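Local coordinates for protein UDP-glucose 4-epimerase (Campylobacter jejuni subsp. jejuni serotype O:2, PDB 7K3P) that probably interconverts UDP-glucose and UDP-galactose, and their N-acetylated counterparts, by inverting the sugar at C4 with the help of tightly bound NAD, at residues A95-V100 / M112-N117. The protein carries 2 engineered substitutions. Residues are numbered along the deposited sequence; the frame is centred on the assembly and turned at random.
Sequences AASIEV and MNNTVN. With NAD (nicotinamide-adenine-dinucleotide), chain C.
Asn114 turns its CG anti to its own carbonyl carbon (chi1 -62°), which lays its carboxamide against the backbone of Ser97, while Asn113 sends CG anti to its backbone N (chi1 -160°), toward both Ser97 and the cofactor. An amide suits the first place because it carries an acceptor and a donor side by side, matching the N-H and C=O of one residue: Asn114 OD1 takes the N-H of Ser97 N on a lone pair at 2.7 Å, and Asn114 ND2 gives a nearly straight bond (N-H...O 166°) to Ser97 O, 2.9 Å away and almost in the amide plane. Ser165 OG, on helix 161-179, also bonds Asn114 ND2, and together these bonds probably fix the amide's rotation. Ala96 CB lies 3.2 Å from Asn114 OD1; a small side chain suits this tight spot, with the nicotinamide ribose close by. Asn113 ND2 reaches Ser97 OG, which lies off the amide plane of Asn113, at 3.0 Å, and NAD N7A at 3.1 Å; Asn113 OD1 accepts from NAD N6A at 2.7 Å. Thus Asn114 holds the loop backbone and Asn113 joins the loop to adenine, both through uncharged, directional hydrogen bonds.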
loop_
_atom_site.group_PDB
_atom_site.type_symbol
_atom_site.label_atom_id
_atom_site.label_comp_id
_atom_site.label_asym_id
_atom_site.label_seq_id
_atom_site.Cartn_x
_atom_site.Cartn_y
_atom_site.Cartn_z
ATOM N N ALA A 95 -16.762 -2.082 3.400
ATOM C CA ALA A 95 -16.217 -3.383 3.810
ATOM C C ALA A 95 -14.733 -3.288 4.160
ATOM O O ALA A 95 -13.919 -2.808 3.365
ATOM C CB ALA A 95 -16.442 -4.438 2.713
ATOM N N ALA A 96 -14.389 -3.751 5.358
ATOM C CA ALA A 96 -13.011 -3.739 5.822
ATOM C C ALA A 96 -12.950 -4.414 7.184
ATOM O O ALA A 96 -13.991 -4.672 7.787
ATOM C CB ALA A 96 -12.511 -2.292 5.937
ATOM N N SER A 97 -11.728 -4.676 7.659
ATOM C CA SER A 97 -11.485 -4.985 9.066
ATOM C C SER A 97 -11.084 -3.670 9.730
ATOM O O SER A 97 -10.377 -2.867 9.111
ATOM C CB SER A 97 -10.362 -6.018 9.203
ATOM O OG SER A 97 -10.684 -7.195 8.498
ATOM N N ILE A 98 -11.516 -3.433 10.970
ATOM C CA ILE A 98 -11.489 -2.062 11.497
ATOM C C ILE A 98 -10.843 -1.848 12.878
ATOM O O ILE A 98 -10.944 -0.754 13.425
ATOM C CB ILE A 98 -12.917 -1.472 11.564
ATOM C CG1 ILE A 98 -13.675 -2.074 12.760
ATOM C CG2 ILE A 98 -13.652 -1.693 10.226
ATOM C CD1 ILE A 98 -15.076 -1.503 12.996
ATOM N N GLU A 99 -10.194 -2.869 13.433
ATOM C CA GLU A 99 -9.671 -2.793 14.805
ATOM C C GLU A 99 -8.151 -2.614 14.847
ATOM O O GLU A 99 -7.393 -3.555 14.547
ATOM C CB GLU A 99 -10.058 -4.050 15.602
ATOM C CG GLU A 99 -11.512 -4.480 15.402
ATOM C CD GLU A 99 -12.225 -4.829 16.694
ATOM O OE1 GLU A 99 -11.844 -4.296 17.758
ATOM O OE2 GLU A 99 -13.176 -5.638 16.645
ATOM N N VAL A 100 -7.723 -1.413 15.230
ATOM C CA VAL A 100 -6.307 -1.090 15.386
ATOM C C VAL A 100 -5.560 -2.167 16.179
ATOM O O VAL A 100 -4.554 -2.704 15.715
ATOM C CB VAL A 100 -6.119 0.295 16.042
ATOM C CG1 VAL A 100 -4.717 0.440 16.657
ATOM C CG2 VAL A 100 -6.379 1.413 15.028
ATOM N N MET A 112 -4.699 -7.841 3.660
ATOM C CA MET A 112 -5.496 -8.683 2.765
ATOM C C MET A 112 -6.936 -8.181 2.664
ATOM O O MET A 112 -7.438 -7.967 1.571
ATOM C CB MET A 112 -5.490 -10.154 3.214
ATOM C CG MET A 112 -4.140 -10.842 3.032
ATOM S SD MET A 112 -3.573 -10.947 1.316
ATOM C CE MET A 112 -4.680 -12.199 0.667
ATOM N N ASN A 113 -7.600 -7.999 3.799
ATOM C CA ASN A 113 -9.025 -7.708 3.760
ATOM C C ASN A 113 -9.310 -6.250 3.396
ATOM O O ASN A 113 -10.342 -5.928 2.802
ATOM C CB ASN A 113 -9.703 -8.072 5.078
ATOM C CG ASN A 113 -11.210 -8.246 4.919
ATOM O OD1 ASN A 113 -11.677 -8.875 3.960
ATOM N ND2 ASN A 113 -11.978 -7.675 5.843
ATOM N N ASN A 114 -8.375 -5.374 3.729
ATOM C CA ASN A 114 -8.527 -3.970 3.376
ATOM C C ASN A 114 -7.832 -3.629 2.055
ATOM O O ASN A 114 -8.485 -3.515 1.024
ATOM C CB ASN A 114 -8.051 -3.092 4.538
ATOM C CG ASN A 114 -8.873 -3.307 5.795
ATOM O OD1 ASN A 114 -9.863 -4.051 5.788
ATOM N ND2 ASN A 114 -8.482 -2.649 6.885
ATOM N N THR A 115 -6.510 -3.513 2.072
ATOM C CA THR A 115 -5.765 -3.059 0.896
ATOM C C THR A 115 -5.905 -3.952 -0.345
ATOM O O THR A 115 -6.113 -3.463 -1.464
ATOM C CB THR A 115 -4.278 -2.933 1.235
ATOM O OG1 THR A 115 -4.140 -2.237 2.490
ATOM C CG2 THR A 115 -3.548 -2.197 0.147
ATOM N N VAL A 116 -5.764 -5.260 -0.162
ATOM C CA VAL A 116 -5.830 -6.175 -1.300
ATOM C C VAL A 116 -7.234 -6.230 -1.905
ATOM O O VAL A 116 -7.391 -6.079 -3.112
ATOM C CB VAL A 116 -5.333 -7.588 -0.925
ATOM C CG1 VAL A 116 -5.753 -8.610 -1.977
ATOM C CG2 VAL A 116 -3.814 -7.584 -0.774
ATOM N N ASN A 117 -8.243 -6.457 -1.075
ATOM C CA ASN A 117 -9.611 -6.547 -1.579
ATOM C C ASN A 117 -10.029 -5.239 -2.222
ATOM O O ASN A 117 -10.731 -5.223 -3.242
ATOM C CB ASN A 117 -10.592 -6.919 -0.458
ATOM C CG ASN A 117 -10.516 -8.388 -0.097
ATOM O OD1 ASN A 117 -9.899 -9.149 -0.816
ATOM N ND2 ASN A 117 -11.135 -8.786 1.017
HETATM P PA NAD C . -18.450 -3.122 10.282
HETATM O O1A NAD C . -17.609 -4.314 10.670
HETATM O O2A NAD C . -19.733 -3.096 11.062
HETATM O O5B NAD C . -18.838 -3.179 8.754
HETATM C C5B NAD C . -18.009 -3.903 7.890
HETATM C C4B NAD C . -18.840 -4.725 6.987
HETATM O O4B NAD C . -18.111 -5.190 5.888
HETATM C C3B NAD C . -19.417 -5.970 7.731
HETATM O O3B NAD C . -20.880 -6.170 7.660
HETATM C C2B NAD C . -18.531 -7.128 7.213
HETATM O O2B NAD C . -19.165 -8.335 7.211
HETATM C C1B NAD C . -18.231 -6.614 5.842
HETATM N N9A NAD C . -17.033 -7.235 5.256
HETATM C C8A NAD C . -15.798 -7.276 5.798
HETATM N N7A NAD C . -14.956 -7.943 4.994
HETATM C C5A NAD C . -15.620 -8.352 3.906
HETATM C C6A NAD C . -15.275 -9.082 2.757
HETATM N N6A NAD C . -13.917 -9.539 2.576
HETATM N N1A NAD C . -16.203 -9.326 1.811
HETATM C C2A NAD C . -17.475 -8.912 1.941
HETATM N N3A NAD C . -17.860 -8.210 3.058
HETATM C C4A NAD C . -16.962 -7.917 4.043
HETATM O O3 NAD C . -17.583 -1.815 10.543
HETATM P PN NAD C . -18.176 -0.354 10.523
HETATM O O1N NAD C . -19.575 -0.351 9.934
HETATM O O2N NAD C . -18.199 0.145 11.936
HETATM O O5D NAD C . -17.212 0.542 9.646
HETATM C C5D NAD C . -17.324 0.465 8.244
HETATM C C4D NAD C . -16.219 1.248 7.555
HETATM O O4D NAD C . -16.075 2.534 8.116
HETATM C C3D NAD C . -14.867 0.542 7.531
HETATM O O3D NAD C . -14.256 0.762 6.324
HETATM C C2D NAD C . -14.053 1.221 8.549
HETATM O O2D NAD C . -12.694 1.155 8.323
HETATM C C1D NAD C . -14.653 2.651 8.503
HETATM N N1N NAD C . -14.466 3.472 9.787
HETATM C C2N NAD C . -15.188 3.044 10.884
HETATM C C3N NAD C . -15.074 3.741 12.083
HETATM C C7N NAD C . -15.856 3.284 13.287
HETATM O O7N NAD C . -16.573 2.296 13.252
HETATM N N7N NAD C . -15.741 4.024 14.499
HETATM C C4N NAD C . -14.254 4.851 12.155
HETATM C C5N NAD C . -13.540 5.268 11.055
HETATM C C6N NAD C . -13.639 4.575 9.841
HETATM O O HOH W 1 -11.646 -3.518 2.095
#